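Local coordinates for basic blue protein (Cucumis sativus, PDB 2CBP), which binds a single type 1 copper ion and probably carries electrons, as a plant blue copper protein of the phytocyanin family, at residues C52-G57 and Y76-F81. Sequence-based numbering, arbitrary orientation.
Sequences CNTPAG and YFICNF. With CU (copper (II) ion), chain B.
Thr-54 meets the ND2 end of the Asn-80 amide with its hydroxyl, the two side chains crossing at about a right angle. Asn-80 ND2 donates to Thr-54 OG1 at 3.0 Å. The N-H...O angle is 177° and the oxygen lies 1° out of the amide plane, so the bond is nearly linear and in that plane. Thr-54 OG1 reaches this position because it stands anti to its own carbonyl carbon, beside the backbone N. Ile-78 extends its CG1 branch (chi2 178°) until CD1 lies 4.0 Å from Thr-54 OG1, a van der Waals contact of a methyl with the hydroxyl oxygen, at the buried side of a pairing otherwise near the surface. The other end of the amide is occupied as well: Asn-80 OD1 accepts from Asn-40 ND2, so bonds at both ends fix the amide's rotation. Replacing Asn-80 with an alanine would probably leave the Thr-54 hydroxyl and Asn-40 ND2 without their shared partner, and with it would go the direct polar link between the loop and the residue after Cys-79. Cys-79 SG binds copper at 2.2 Å, with His-39, His-84 and Met-89 completing the site. Only 155 Å² is buried in all, and the CA atoms of Thr-54 and Asn-80 stay 7.3 Å apart, evidence of a side-chain bridge rather than sheet pairing. The bridge joins the loop between helix 46-51 and strand 59-61 to the segment after strand 73-78, with strand 41-44 touching both through Val-42 and a disulfide tying Cys-52, at the helix exit, to Cys-85, next to His-84.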
# COMPACT_ATOMS: atom_id res chain seq x y z
N CYS A 52 -5.10 -9.90 6.57
CA CYS A 52 -5.93 -9.35 5.49
C CYS A 52 -7.28 -8.95 6.06
O CYS A 52 -8.31 -9.00 5.36
CB CYS A 52 -6.02 -10.35 4.33
SG CYS A 52 -4.51 -10.37 3.36
N ASN A 53 -7.27 -8.53 7.31
CA ASN A 53 -8.48 -8.06 7.99
C ASN A 53 -8.33 -6.53 8.15
O ASN A 53 -7.28 -6.12 8.64
CB ASN A 53 -8.74 -8.77 9.31
CG ASN A 53 -9.16 -10.21 9.20
OD1 ASN A 53 -10.00 -10.65 8.41
ND2 ASN A 53 -8.52 -11.02 10.05
N THR A 54 -9.33 -5.78 7.73
CA THR A 54 -9.33 -4.31 7.83
C THR A 54 -9.80 -3.87 9.23
O THR A 54 -10.96 -4.15 9.63
CB THR A 54 -10.25 -3.66 6.76
OG1 THR A 54 -9.84 -4.09 5.49
CG2 THR A 54 -10.15 -2.14 6.82
N PRO A 55 -8.92 -3.19 9.95
CA PRO A 55 -9.24 -2.68 11.27
C PRO A 55 -10.31 -1.59 11.15
O PRO A 55 -10.36 -0.87 10.12
CB PRO A 55 -7.92 -2.09 11.79
CG PRO A 55 -6.81 -2.59 10.90
CD PRO A 55 -7.53 -2.81 9.55
N ALA A 56 -11.12 -1.46 12.20
CA ALA A 56 -12.15 -0.43 12.25
C ALA A 56 -11.48 0.95 12.11
O ALA A 56 -10.49 1.23 12.81
CB ALA A 56 -12.91 -0.45 13.57
N GLY A 57 -12.04 1.77 11.24
CA GLY A 57 -11.54 3.13 11.04
C GLY A 57 -10.37 3.32 10.12
O GLY A 57 -9.88 4.47 9.97
N TYR A 76 1.72 0.02 6.61
CA TYR A 76 1.14 -1.15 5.98
C TYR A 76 -0.08 -0.74 5.13
O TYR A 76 -0.95 0.01 5.60
CB TYR A 76 0.73 -2.17 7.07
CG TYR A 76 1.89 -2.61 7.95
CD1 TYR A 76 2.73 -3.66 7.54
CD2 TYR A 76 2.13 -2.00 9.17
CE1 TYR A 76 3.80 -4.07 8.32
CE2 TYR A 76 3.20 -2.42 9.98
CZ TYR A 76 4.02 -3.45 9.56
OH TYR A 76 5.05 -3.83 10.38
N PHE A 77 -0.07 -1.24 3.91
CA PHE A 77 -1.13 -0.96 2.93
C PHE A 77 -1.61 -2.28 2.30
O PHE A 77 -0.84 -3.17 1.94
CB PHE A 77 -0.68 -0.01 1.78
CG PHE A 77 0.00 1.24 2.25
CD1 PHE A 77 1.39 1.21 2.50
CD2 PHE A 77 -0.71 2.39 2.47
CE1 PHE A 77 2.04 2.35 2.97
CE2 PHE A 77 -0.09 3.56 2.95
CZ PHE A 77 1.29 3.50 3.20
N ILE A 78 -2.94 -2.31 2.14
CA ILE A 78 -3.54 -3.48 1.48
C ILE A 78 -4.65 -2.96 0.54
O ILE A 78 -5.07 -1.81 0.65
CB ILE A 78 -4.17 -4.49 2.44
CG1 ILE A 78 -5.40 -3.89 3.09
CG2 ILE A 78 -3.21 -4.98 3.51
CD1 ILE A 78 -6.18 -4.81 4.05
N CYS A 79 -5.07 -3.86 -0.32
CA CYS A 79 -6.22 -3.59 -1.23
C CYS A 79 -7.30 -4.48 -0.54
O CYS A 79 -6.94 -5.67 -0.35
CB CYS A 79 -6.03 -3.94 -2.66
SG CYS A 79 -7.58 -3.98 -3.61
N ASN A 80 -8.44 -3.95 -0.17
CA ASN A 80 -9.42 -4.80 0.52
C ASN A 80 -10.58 -5.32 -0.32
O ASN A 80 -11.55 -5.86 0.28
CB ASN A 80 -9.81 -4.30 1.89
CG ASN A 80 -10.81 -3.17 1.89
OD1 ASN A 80 -11.26 -2.73 0.83
ND2 ASN A 80 -11.13 -2.73 3.10
N PHE A 81 -10.51 -5.27 -1.61
CA PHE A 81 -11.48 -5.89 -2.54
C PHE A 81 -11.35 -7.39 -2.21
O PHE A 81 -10.27 -7.88 -1.84
CB PHE A 81 -11.11 -5.61 -3.99
CG PHE A 81 -11.72 -4.34 -4.54
CD1 PHE A 81 -11.46 -3.11 -3.98
CD2 PHE A 81 -12.56 -4.43 -5.65
CE1 PHE A 81 -12.04 -1.94 -4.51
CE2 PHE A 81 -13.15 -3.28 -6.19
CZ PHE A 81 -12.90 -2.06 -5.62
CU CU B . -7.06 -4.80 -5.53